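Side-chain contacts in putative oxidoreductase (Magnetospirillum magnetotacticum, PDB 3C1A), which probably catalyses an NAD(P)-dependent redox reaction, as a member of the GFO/IDH/MocA oxidoreductase family: residues 84-89 with 96-101; 107-112 with 303-308; 122-125 with 130-133; 179-182 with 187-190; 211-216 with 220-225. All coordinates share one frame; numbering follows the deposited sequence.

Interaction 1: residues 84-89 with 96-101; sequences EITLAA and VLVEKP
T86 OG1, which lies beside V98, is hydrogen-bonded to the backbone O of H82, one turn earlier in the same helix. With OG1 set beside the residue's own backbone N (chi1 -56°), the hydroxyl folds back along the helix, so a buried polar group is satisfied without help from the strand. Threonine suits the place because its two branches do different work. OG1 turns to the helix backbone and lies 4.3 Å from V98 CG2, a loose contact, while the methyl CG2 faces V96 CG1, also at 4.3 Å. V96 divides its own branches in a similar way. CG1, anti to the backbone N, goes to the threonine; CG2, anti to the carbonyl carbon, runs into A89. There A89 CB and V96 CG2 come within 3.4 Å, tighter than usual for two methyl groups, and the small alanine lets helix and strand come this close. V96 and V98 both point at the helix, as alternate residues of a strand should, and beta-branched valines fill this layer compactly. I75 of the adjoining strand 72-76 touches both T86 and V96. The helix runs antiparallel to the strand (175°), their axes 9.6 Å apart. This is the packing of a beta-alpha-beta crossover, here strand 72-76, helix 82-91 and strand 95-99, in a Rossmann fold.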
# COMPACT_ATOMS: atom_id res chain seq x y z
N GLU A 84 9.71 -14.58 4.76
CA GLU A 84 10.75 -15.12 5.68
C GLU A 84 10.99 -14.19 6.87
O GLU A 84 11.09 -14.61 8.02
CB GLU A 84 12.06 -15.28 4.93
CG GLU A 84 13.13 -15.94 5.72
CD GLU A 84 14.50 -15.90 5.03
OE1 GLU A 84 14.65 -15.20 4.00
OE2 GLU A 84 15.42 -16.58 5.53
N ILE A 85 11.09 -12.91 6.58
CA ILE A 85 11.41 -11.94 7.64
C ILE A 85 10.21 -11.74 8.55
O ILE A 85 10.36 -11.66 9.78
CB ILE A 85 11.87 -10.60 7.07
CG1 ILE A 85 13.07 -10.80 6.13
CG2 ILE A 85 12.22 -9.61 8.15
CD1 ILE A 85 13.58 -9.50 5.58
N THR A 86 9.02 -11.68 7.96
CA THR A 86 7.76 -11.55 8.73
C THR A 86 7.52 -12.73 9.67
O THR A 86 7.19 -12.56 10.81
CB THR A 86 6.53 -11.36 7.79
OG1 THR A 86 6.73 -10.21 6.94
CG2 THR A 86 5.27 -11.18 8.57
N LEU A 87 7.65 -13.94 9.16
CA LEU A 87 7.56 -15.12 10.00
C LEU A 87 8.55 -15.11 11.16
O LEU A 87 8.17 -15.52 12.24
CB LEU A 87 7.74 -16.36 9.14
CG LEU A 87 6.56 -16.62 8.21
CD1 LEU A 87 6.98 -17.66 7.13
CD2 LEU A 87 5.32 -17.07 9.02
N ALA A 88 9.77 -14.62 10.94
CA ALA A 88 10.80 -14.53 11.99
C ALA A 88 10.43 -13.50 13.01
O ALA A 88 10.59 -13.72 14.19
CB ALA A 88 12.14 -14.18 11.40
N ALA A 89 9.94 -12.35 12.55
CA ALA A 89 9.48 -11.31 13.45
C ALA A 89 8.31 -11.76 14.33
O ALA A 89 8.33 -11.54 15.54
CB ALA A 89 9.12 -10.03 12.65
N VAL A 96 4.65 -6.18 13.27
CA VAL A 96 5.22 -6.01 11.92
C VAL A 96 4.39 -5.06 11.09
O VAL A 96 3.17 -5.17 11.06
CB VAL A 96 5.31 -7.37 11.13
CG1 VAL A 96 5.74 -7.11 9.74
CG2 VAL A 96 6.27 -8.39 11.84
N LEU A 97 5.07 -4.09 10.46
CA LEU A 97 4.52 -3.29 9.36
C LEU A 97 5.31 -3.63 8.13
O LEU A 97 6.52 -3.34 8.09
CB LEU A 97 4.65 -1.77 9.64
CG LEU A 97 4.12 -0.85 8.52
CD1 LEU A 97 2.60 -0.99 8.24
CD2 LEU A 97 4.47 0.61 8.85
N VAL A 98 4.69 -4.37 7.19
CA VAL A 98 5.40 -4.80 6.00
C VAL A 98 4.91 -4.10 4.76
O VAL A 98 3.71 -3.89 4.57
CB VAL A 98 5.27 -6.33 5.81
CG1 VAL A 98 3.85 -6.71 5.82
CG2 VAL A 98 6.00 -6.73 4.55
N GLU A 99 5.86 -3.74 3.90
CA GLU A 99 5.51 -2.90 2.77
C GLU A 99 4.69 -3.78 1.82
O GLU A 99 4.76 -4.99 1.90
CB GLU A 99 6.78 -2.30 2.13
CG GLU A 99 6.54 -0.95 1.49
CD GLU A 99 7.67 -0.57 0.55
OE1 GLU A 99 8.83 -0.87 0.88
OE2 GLU A 99 7.38 -0.01 -0.54
N LYS A 100 3.82 -3.17 1.01
CA LYS A 100 3.08 -3.88 -0.05
C LYS A 100 3.98 -4.19 -1.25
O LYS A 100 4.97 -3.51 -1.46
CB LYS A 100 1.88 -3.04 -0.53
CG LYS A 100 2.27 -1.62 -1.01
CD LYS A 100 1.06 -0.84 -1.50
N PRO A 101 3.66 -5.25 -2.02
CA PRO A 101 2.64 -6.24 -1.75
C PRO A 101 3.09 -7.17 -0.61
O PRO A 101 4.27 -7.42 -0.45
CB PRO A 101 2.53 -7.01 -3.07
CG PRO A 101 3.79 -6.88 -3.71
CD PRO A 101 4.33 -5.51 -3.30

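Interaction 2: residues 107-112 with 303-308; sequences AEAEAV and LGLRVV
L305 reaches across from its helix and sets one methyl, CD1, against two consecutive residues of the other, A109 and E110. Its CG stands anti to the backbone N (chi1 167°), which carries the isobutyl group outward from helix 301-314 toward helix 106-119. L305 CD1 comes against the side of the A109 CB methyl at 3.4 Å, closer than carbons usually pack. A109 has nothing beyond that CB, which suits a point where the CA atoms of A109 and L305 are 5.5 Å apart. The same CD1 also lies 3.8 Å from E110 CG. Here the two side chains cross obliquely, the leucine touching the glutamate low on its stem. Beyond CG the glutamate is extended and takes its carboxylate on past the leucine, so the aliphatic part packs while the charge stays clear of the methyl. One turn after L305, V308 also points at A109, its CG1 reaching A109 CB at a looser 4.2 Å. A109 CB thus touches two branched side chains, one turn apart on the same helix. The helices run nearly antiparallel (167°). L106 and A113 add further apolar surface for L305, and T103 touches both A109 and V308. On another side of helix 301-314, L303 and V307 meet helix 168-184. Across 107-112 and 303-308 the contact is purely van der Waals: its strength comes from complementary shape and buried methyl groups, with the one charged residue contributing only its hydrocarbon stem.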
# COMPACT_ATOMS: atom_id res chain seq x y z
N ALA A 107 0.56 -18.83 -1.08
CA ALA A 107 0.93 -19.75 -0.01
C ALA A 107 1.77 -19.10 1.08
O ALA A 107 1.60 -19.43 2.25
CB ALA A 107 1.63 -20.99 -0.58
N GLU A 108 2.66 -18.19 0.71
CA GLU A 108 3.50 -17.44 1.68
C GLU A 108 2.63 -16.49 2.50
O GLU A 108 2.82 -16.32 3.74
CB GLU A 108 4.58 -16.61 0.98
CG GLU A 108 5.85 -17.33 0.70
CD GLU A 108 6.86 -16.58 -0.18
OE1 GLU A 108 6.78 -15.33 -0.39
OE2 GLU A 108 7.78 -17.29 -0.64
N ALA A 109 1.71 -15.84 1.79
CA ALA A 109 0.72 -14.96 2.39
C ALA A 109 -0.05 -15.75 3.43
O ALA A 109 -0.20 -15.32 4.55
CB ALA A 109 -0.22 -14.48 1.35
N GLU A 110 -0.53 -16.92 3.04
CA GLU A 110 -1.31 -17.77 3.97
C GLU A 110 -0.47 -18.24 5.16
O GLU A 110 -1.01 -18.39 6.25
CB GLU A 110 -1.91 -18.94 3.20
CG GLU A 110 -2.96 -18.44 2.23
CD GLU A 110 -3.45 -19.48 1.27
OE1 GLU A 110 -2.63 -20.29 0.78
OE2 GLU A 110 -4.66 -19.45 0.97
N ALA A 111 0.83 -18.45 4.96
CA ALA A 111 1.73 -18.90 6.05
C ALA A 111 1.91 -17.82 7.10
O ALA A 111 1.90 -18.07 8.32
CB ALA A 111 3.07 -19.31 5.52
N VAL A 112 2.07 -16.61 6.61
CA VAL A 112 2.04 -15.42 7.44
C VAL A 112 0.71 -15.21 8.22
O VAL A 112 0.73 -15.06 9.45
CB VAL A 112 2.37 -14.19 6.57
CG1 VAL A 112 2.28 -12.92 7.40
CG2 VAL A 112 3.78 -14.35 5.92
N LEU A 303 -6.33 -8.14 4.75
CA LEU A 303 -6.47 -7.40 3.51
C LEU A 303 -5.28 -7.61 2.59
O LEU A 303 -5.48 -7.76 1.40
CB LEU A 303 -6.68 -5.92 3.78
CG LEU A 303 -6.98 -5.01 2.58
CD1 LEU A 303 -8.24 -5.42 1.86
CD2 LEU A 303 -7.10 -3.53 3.02
N GLY A 304 -4.06 -7.63 3.13
CA GLY A 304 -2.86 -7.91 2.33
C GLY A 304 -2.95 -9.27 1.67
O GLY A 304 -2.60 -9.45 0.49
N LEU A 305 -3.46 -10.24 2.42
CA LEU A 305 -3.65 -11.58 1.87
C LEU A 305 -4.66 -11.58 0.70
O LEU A 305 -4.44 -12.20 -0.37
CB LEU A 305 -4.03 -12.56 2.97
CG LEU A 305 -4.56 -13.95 2.57
CD1 LEU A 305 -3.62 -14.73 1.66
CD2 LEU A 305 -4.80 -14.72 3.83
N ARG A 306 -5.77 -10.88 0.89
CA ARG A 306 -6.83 -10.84 -0.12
C ARG A 306 -6.34 -10.13 -1.39
O ARG A 306 -6.72 -10.52 -2.48
CB ARG A 306 -8.07 -10.15 0.44
CG ARG A 306 -8.73 -10.90 1.58
CD ARG A 306 -9.69 -9.99 2.36
NE ARG A 306 -10.64 -9.35 1.47
CZ ARG A 306 -11.23 -8.18 1.68
NH1 ARG A 306 -11.05 -7.53 2.82
NH2 ARG A 306 -12.07 -7.70 0.78
N VAL A 307 -5.53 -9.08 -1.21
CA VAL A 307 -4.88 -8.36 -2.35
C VAL A 307 -3.97 -9.31 -3.13
O VAL A 307 -3.97 -9.27 -4.36
CB VAL A 307 -4.00 -7.21 -1.88
CG1 VAL A 307 -3.15 -6.67 -3.02
CG2 VAL A 307 -4.89 -6.07 -1.18
N VAL A 308 -3.17 -10.10 -2.40
CA VAL A 308 -2.29 -11.11 -3.03
C VAL A 308 -3.10 -12.14 -3.82
O VAL A 308 -2.68 -12.60 -4.91
CB VAL A 308 -1.36 -11.83 -2.01
CG1 VAL A 308 -0.69 -13.10 -2.62
CG2 VAL A 308 -0.26 -10.91 -1.51

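Interaction 3: residues 122-125 with 130-133; sequences MVWV and LFNP
The six-membered part of the W124 indole meets the phenyl ring of F131; the side chains approach at a slant, but the ring planes are only modestly tilted against each other, and the phenyl lies displaced beside the indole rather than stacked on it. From the phenylalanine's side the tryptophan sits at the ring edge, near the plane, with W124 CZ3 3.9 Å from F131 CE1. Neighbouring atoms W124 CE3 and F131 CZ come equally near, so the touch is shared along a ring side. F131 CG lies beside its backbone N (chi1 -64°), which turns the ring toward W124. One indole face carries the CE methyl of selenomethionine M122, 4.0 Å above the plane and displaced toward the rim. Elsewhere on the F131 edge, in the ring plane, lies the backbone V125 O, 4.0 Å from F131 CE2. That oxygen is hydrogen-bonded to S299 OG, and W124 NE1 to the backbone O of E295, so polar atoms in this buried spot have partners. With an alanine at F131, the indole's CE3-CZ3 side would probably lose its packing partner and a gap would open beside A283 and P298. The rim of F131 and the indole thus join strand 123-126 to the following loop by dispersion, while the phenyl edge may offer V125 O at most a weak electrostatic attraction.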
# COMPACT_ATOMS: atom_id res chain seq x y z
N MSE A 122 0.48 -8.50 16.03
CA MSE A 122 -0.13 -7.52 15.16
C MSE A 122 0.73 -7.37 13.86
O MSE A 122 1.93 -7.16 13.94
CB MSE A 122 -0.25 -6.19 15.90
CG MSE A 122 -1.06 -5.24 15.17
SE MSE A 122 -0.93 -3.55 16.11
CE MSE A 122 0.68 -2.79 15.45
N VAL A 123 0.10 -7.57 12.68
CA VAL A 123 0.76 -7.39 11.38
C VAL A 123 -0.10 -6.47 10.52
O VAL A 123 -1.26 -6.77 10.26
CB VAL A 123 1.02 -8.77 10.65
CG1 VAL A 123 1.69 -8.58 9.23
CG2 VAL A 123 1.86 -9.64 11.57
N TRP A 124 0.47 -5.33 10.14
CA TRP A 124 -0.19 -4.40 9.25
C TRP A 124 0.55 -4.45 7.94
O TRP A 124 1.77 -4.66 7.92
CB TRP A 124 -0.11 -2.98 9.80
CG TRP A 124 -0.99 -2.67 10.99
CD1 TRP A 124 -1.59 -3.55 11.82
CD2 TRP A 124 -1.33 -1.37 11.48
NE1 TRP A 124 -2.29 -2.89 12.82
CE2 TRP A 124 -2.16 -1.55 12.62
CE3 TRP A 124 -1.03 -0.08 11.07
CZ2 TRP A 124 -2.69 -0.48 13.34
CZ3 TRP A 124 -1.55 0.98 11.81
CH2 TRP A 124 -2.37 0.77 12.91
N VAL A 125 -0.18 -4.27 6.83
CA VAL A 125 0.46 -4.10 5.55
C VAL A 125 0.40 -2.61 5.13
O VAL A 125 -0.64 -1.96 5.25
CB VAL A 125 -0.13 -4.98 4.49
CG1 VAL A 125 0.53 -4.72 3.14
CG2 VAL A 125 -0.01 -6.47 4.93
N LEU A 130 -4.61 3.60 2.05
CA LEU A 130 -5.51 3.35 3.14
C LEU A 130 -5.17 4.17 4.39
O LEU A 130 -5.91 4.12 5.36
CB LEU A 130 -5.54 1.87 3.46
CG LEU A 130 -5.91 0.96 2.30
CD1 LEU A 130 -6.00 -0.44 2.82
CD2 LEU A 130 -7.23 1.38 1.69
N PHE A 131 -4.05 4.90 4.36
CA PHE A 131 -3.62 5.82 5.41
C PHE A 131 -3.63 7.26 4.91
O PHE A 131 -3.06 8.14 5.54
CB PHE A 131 -2.19 5.45 5.86
CG PHE A 131 -2.07 4.10 6.48
CD1 PHE A 131 -2.42 3.89 7.81
CD2 PHE A 131 -1.65 3.01 5.73
CE1 PHE A 131 -2.30 2.64 8.40
CE2 PHE A 131 -1.52 1.75 6.33
CZ PHE A 131 -1.87 1.57 7.66
N ASN A 132 -4.23 7.50 3.75
CA ASN A 132 -4.28 8.84 3.16
C ASN A 132 -5.51 9.57 3.67
O ASN A 132 -6.62 9.07 3.51
CB ASN A 132 -4.32 8.68 1.64
CG ASN A 132 -4.29 10.01 0.91
OD1 ASN A 132 -4.42 11.08 1.51
ND2 ASN A 132 -4.19 9.95 -0.41
N PRO A 133 -5.35 10.77 4.28
CA PRO A 133 -6.57 11.48 4.67
C PRO A 133 -7.61 11.77 3.56
O PRO A 133 -8.78 11.87 3.85
CB PRO A 133 -6.03 12.80 5.25
CG PRO A 133 -4.67 12.42 5.75
CD PRO A 133 -4.14 11.50 4.71

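Interaction 4: residues 179-182 with 187-190; sequences MVLD and DPDS
L181 touches both D187 and P188 with a single methyl, CD2. The closer approach is to the proline, where L181 CD2 lies 3.6 Å from P188 CD, and the two side chains stand at about a right angle, the leucine end pressing on the ring carbon next to the proline nitrogen. The same methyl lies 4.1 Å from D187 OD1, a simple van der Waals approach to an oxygen. D187 starts out pointing away from the helix, yet its carboxylate swings back: with CG beside the backbone N (chi1 -76°), OD1 returns toward the leucine and forms a salt bridge with R306 NE. L181 is long and flexible enough to bridge from helix to loop, while proline offers a compact, rigid apolar ring with no amide hydrogen needing a partner. In the next shell, L303, R306 and V307 of helix 301-314 pack around L181, and F215 touches P188. Further along, D189 forms a salt bridge with R186, and D189 and S190 together face A214 in a classic beta bulge, which leads the chain into its next strand. The contact thus closes the turn from helix 168-184 into strand 190-201, with helix 301-314 beside the leucine and strand 204-215 beside the proline.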
# COMPACT_ATOMS: atom_id res chain seq x y z
N MSE A 179 -7.24 -0.49 -2.42
CA MSE A 179 -8.22 0.59 -2.39
C MSE A 179 -9.61 0.06 -2.80
O MSE A 179 -10.60 0.28 -2.09
CB MSE A 179 -7.74 1.73 -3.29
CG MSE A 179 -8.66 2.90 -3.38
SE MSE A 179 -10.02 2.70 -4.77
CE MSE A 179 -8.90 2.90 -6.28
N VAL A 180 -9.66 -0.71 -3.88
CA VAL A 180 -10.93 -1.28 -4.36
C VAL A 180 -11.57 -2.25 -3.34
O VAL A 180 -12.73 -2.09 -2.98
CB VAL A 180 -10.77 -1.89 -5.74
CG1 VAL A 180 -12.07 -2.50 -6.21
CG2 VAL A 180 -10.35 -0.81 -6.78
N LEU A 181 -10.79 -3.21 -2.84
CA LEU A 181 -11.26 -4.10 -1.77
C LEU A 181 -11.67 -3.37 -0.49
O LEU A 181 -12.67 -3.74 0.15
CB LEU A 181 -10.24 -5.18 -1.45
CG LEU A 181 -9.72 -6.12 -2.55
CD1 LEU A 181 -8.73 -7.19 -1.99
CD2 LEU A 181 -10.83 -6.81 -3.31
N ASP A 182 -10.93 -2.33 -0.11
CA ASP A 182 -11.30 -1.51 1.05
C ASP A 182 -12.64 -0.77 0.85
O ASP A 182 -13.51 -0.80 1.74
CB ASP A 182 -10.21 -0.51 1.40
CG ASP A 182 -10.54 0.25 2.66
OD1 ASP A 182 -10.74 -0.39 3.72
OD2 ASP A 182 -10.61 1.50 2.58
N ASP A 187 -14.74 -9.46 -1.56
CA ASP A 187 -13.88 -9.88 -2.64
C ASP A 187 -14.63 -9.92 -3.99
O ASP A 187 -15.83 -10.12 -4.03
CB ASP A 187 -13.32 -11.27 -2.34
CG ASP A 187 -12.19 -11.24 -1.32
OD1 ASP A 187 -11.58 -10.17 -1.08
OD2 ASP A 187 -11.92 -12.31 -0.74
N PRO A 188 -13.91 -9.77 -5.09
CA PRO A 188 -14.60 -9.82 -6.38
C PRO A 188 -15.14 -11.21 -6.77
O PRO A 188 -14.57 -12.23 -6.40
CB PRO A 188 -13.53 -9.33 -7.37
CG PRO A 188 -12.21 -9.57 -6.67
CD PRO A 188 -12.48 -9.44 -5.21
N ASP A 189 -16.24 -11.20 -7.51
CA ASP A 189 -16.82 -12.40 -8.14
C ASP A 189 -15.93 -12.85 -9.26
O ASP A 189 -15.88 -14.02 -9.56
CB ASP A 189 -18.17 -12.09 -8.80
CG ASP A 189 -19.15 -11.53 -7.84
OD1 ASP A 189 -19.45 -12.22 -6.85
OD2 ASP A 189 -19.59 -10.39 -8.05
N SER A 190 -15.32 -11.89 -9.96
CA SER A 190 -14.33 -12.20 -10.98
C SER A 190 -13.24 -11.14 -11.10
O SER A 190 -13.44 -9.95 -10.78
CB SER A 190 -14.99 -12.40 -12.34
OG SER A 190 -15.64 -11.22 -12.72

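Interaction 5: residues 211-216 with 220-225; sequences LTLAFS and AHIRLC
T212 and H221 stand side by side on neighbouring antiparallel strands, pointing the same way from a non-hydrogen-bonded pair. Starting at the threonine, CB is 3.9 Å from H221 CD2. OG1, beside the backbone N (chi1 -48°), reaches the imidazole edge in the ring plane, 3.3 Å from H221 CD2. The methyl CG2, anti to the backbone N, also comes to H221 CD2, at 3.4 Å, with H221 NE2 slightly farther off. Both branches end on the same corner of the ring, and NE2 has a weak hydrogen bond to E219 OE1. Beta-branched threonine suits such an extended, partly exposed site, giving the imidazole a hydrocarbon and a polar neighbour at once. Were a glycine to replace T212, the imidazole is likely to lose this lateral support and be freer to turn. Two hydrogen-bonded pairs flank this one: L211 N to I222 O and I222 N to L211 O are both 2.8 Å, while L213 N to A220 O is 3.0 Å and A220 N to L213 O is 2.9 Å, all nearly straight (164° to 172°). Between them H221 CA makes a CA-H...O contact with L211 O, and T212 CA one with A220 O. L211, L213, A220 and I222 project from the other sheet face, where L213 CD2 and I222 CD1 touch and the F215 ring edge meets A220 CB. Small A220 fits beneath helix 168-184, whose V180 touches both it and F215. The hairpin of strands 204-215 and 218-225 lies between strands 190-201 and 148-158 in the mixed sheet.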
# COMPACT_ATOMS: atom_id res chain seq x y z
N LEU A 211 -6.87 -3.98 -15.10
CA LEU A 211 -7.47 -5.02 -14.27
C LEU A 211 -8.96 -4.75 -14.10
O LEU A 211 -9.34 -3.65 -13.73
CB LEU A 211 -6.82 -5.12 -12.89
CG LEU A 211 -5.29 -5.23 -12.85
CD1 LEU A 211 -4.87 -5.53 -11.45
CD2 LEU A 211 -4.78 -6.29 -13.82
N THR A 212 -9.78 -5.76 -14.37
CA THR A 212 -11.22 -5.67 -14.11
C THR A 212 -11.61 -6.62 -12.99
O THR A 212 -11.37 -7.82 -13.09
CB THR A 212 -12.09 -5.97 -15.35
OG1 THR A 212 -11.60 -5.24 -16.48
CG2 THR A 212 -13.55 -5.56 -15.08
N LEU A 213 -12.22 -6.05 -11.95
CA LEU A 213 -12.69 -6.76 -10.76
C LEU A 213 -14.19 -6.54 -10.70
O LEU A 213 -14.63 -5.40 -10.64
CB LEU A 213 -12.05 -6.16 -9.50
CG LEU A 213 -10.58 -6.48 -9.16
CD1 LEU A 213 -9.65 -6.17 -10.31
CD2 LEU A 213 -10.12 -5.74 -7.90
N ALA A 214 -14.96 -7.63 -10.75
CA ALA A 214 -16.43 -7.54 -10.73
C ALA A 214 -17.01 -7.84 -9.35
O ALA A 214 -16.64 -8.81 -8.67
CB ALA A 214 -17.05 -8.48 -11.80
N PHE A 215 -17.93 -6.98 -8.93
CA PHE A 215 -18.61 -7.10 -7.65
C PHE A 215 -20.09 -7.05 -7.94
O PHE A 215 -20.71 -6.00 -7.95
CB PHE A 215 -18.25 -5.94 -6.76
CG PHE A 215 -16.80 -5.85 -6.44
CD1 PHE A 215 -15.93 -5.16 -7.27
CD2 PHE A 215 -16.31 -6.42 -5.27
CE1 PHE A 215 -14.59 -5.07 -6.98
CE2 PHE A 215 -14.97 -6.32 -4.96
CZ PHE A 215 -14.10 -5.63 -5.83
N SER A 216 -20.64 -8.23 -8.17
CA SER A 216 -21.96 -8.43 -8.74
C SER A 216 -22.12 -7.56 -9.97
O SER A 216 -21.46 -7.83 -10.99
CB SER A 216 -23.02 -8.22 -7.67
OG SER A 216 -22.87 -9.23 -6.68
N ALA A 220 -14.86 -2.56 -11.19
CA ALA A 220 -13.73 -1.69 -10.89
C ALA A 220 -12.73 -1.95 -11.98
O ALA A 220 -12.41 -3.12 -12.25
CB ALA A 220 -13.11 -2.00 -9.52
N HIS A 221 -12.31 -0.91 -12.68
CA HIS A 221 -11.27 -0.99 -13.72
C HIS A 221 -10.04 -0.22 -13.25
O HIS A 221 -10.07 0.99 -12.97
CB HIS A 221 -11.73 -0.41 -15.06
CG HIS A 221 -12.96 -1.07 -15.63
ND1 HIS A 221 -14.13 -0.38 -15.83
CD2 HIS A 221 -13.20 -2.33 -16.04
CE1 HIS A 221 -15.04 -1.19 -16.33
NE2 HIS A 221 -14.50 -2.38 -16.48
N ILE A 222 -8.94 -0.95 -13.15
CA ILE A 222 -7.70 -0.41 -12.63
C ILE A 222 -6.67 -0.38 -13.74
O ILE A 222 -6.20 -1.42 -14.16
CB ILE A 222 -7.16 -1.32 -11.51
CG1 ILE A 222 -8.12 -1.31 -10.31
CG2 ILE A 222 -5.69 -1.02 -11.16
CD1 ILE A 222 -7.77 -2.43 -9.24
N ARG A 223 -6.32 0.81 -14.20
CA ARG A 223 -5.33 0.95 -15.26
C ARG A 223 -3.92 1.27 -14.70
O ARG A 223 -3.76 2.19 -13.90
CB ARG A 223 -5.76 2.00 -16.28
CG ARG A 223 -4.94 1.94 -17.59
CD ARG A 223 -4.95 3.25 -18.34
NE ARG A 223 -4.07 3.19 -19.50
CZ ARG A 223 -3.61 4.27 -20.14
NH1 ARG A 223 -3.96 5.50 -19.79
NH2 ARG A 223 -2.80 4.10 -21.19
N LEU A 224 -2.95 0.46 -15.13
CA LEU A 224 -1.52 0.57 -14.82
C LEU A 224 -0.74 0.63 -16.15
O LEU A 224 -0.79 -0.32 -16.96
CB LEU A 224 -1.02 -0.64 -14.03
CG LEU A 224 -1.91 -1.23 -12.93
CD1 LEU A 224 -1.42 -2.61 -12.42
CD2 LEU A 224 -2.08 -0.21 -11.78
N CYS A 225 -0.04 1.74 -16.34
CA CYS A 225 0.77 2.01 -17.53
C CYS A 225 2.08 2.75 -17.20
O CYS A 225 2.06 3.85 -16.64
CB CYS A 225 -0.05 2.78 -18.51
SG CYS A 225 0.91 3.21 -19.98

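Overall arrangement
Interactions 1 and 3 share the parallel sheet: V96 O lies 2.9 Å from W124 N, a probable hydrogen bond between adjacent strands. Interaction 2 packs beside interaction 1, their centres 11 Å apart, with T86 CG2 3.7 Å from V112 CG1. Its helix 301-314 is the bridge of the set, touching L130 of interaction 3 through L303 and joined to interaction 4 by the salt bridge between R306 NE and D187 OD1 (2.8 Å). Interactions 4 and 5 belong to the C-terminal domain, centres 9 Å apart, linked by a probable hydrogen bond from D189 N to A214 O. Interactions 1 and 5, 27 Å apart between centres, mark opposite sides of the chain.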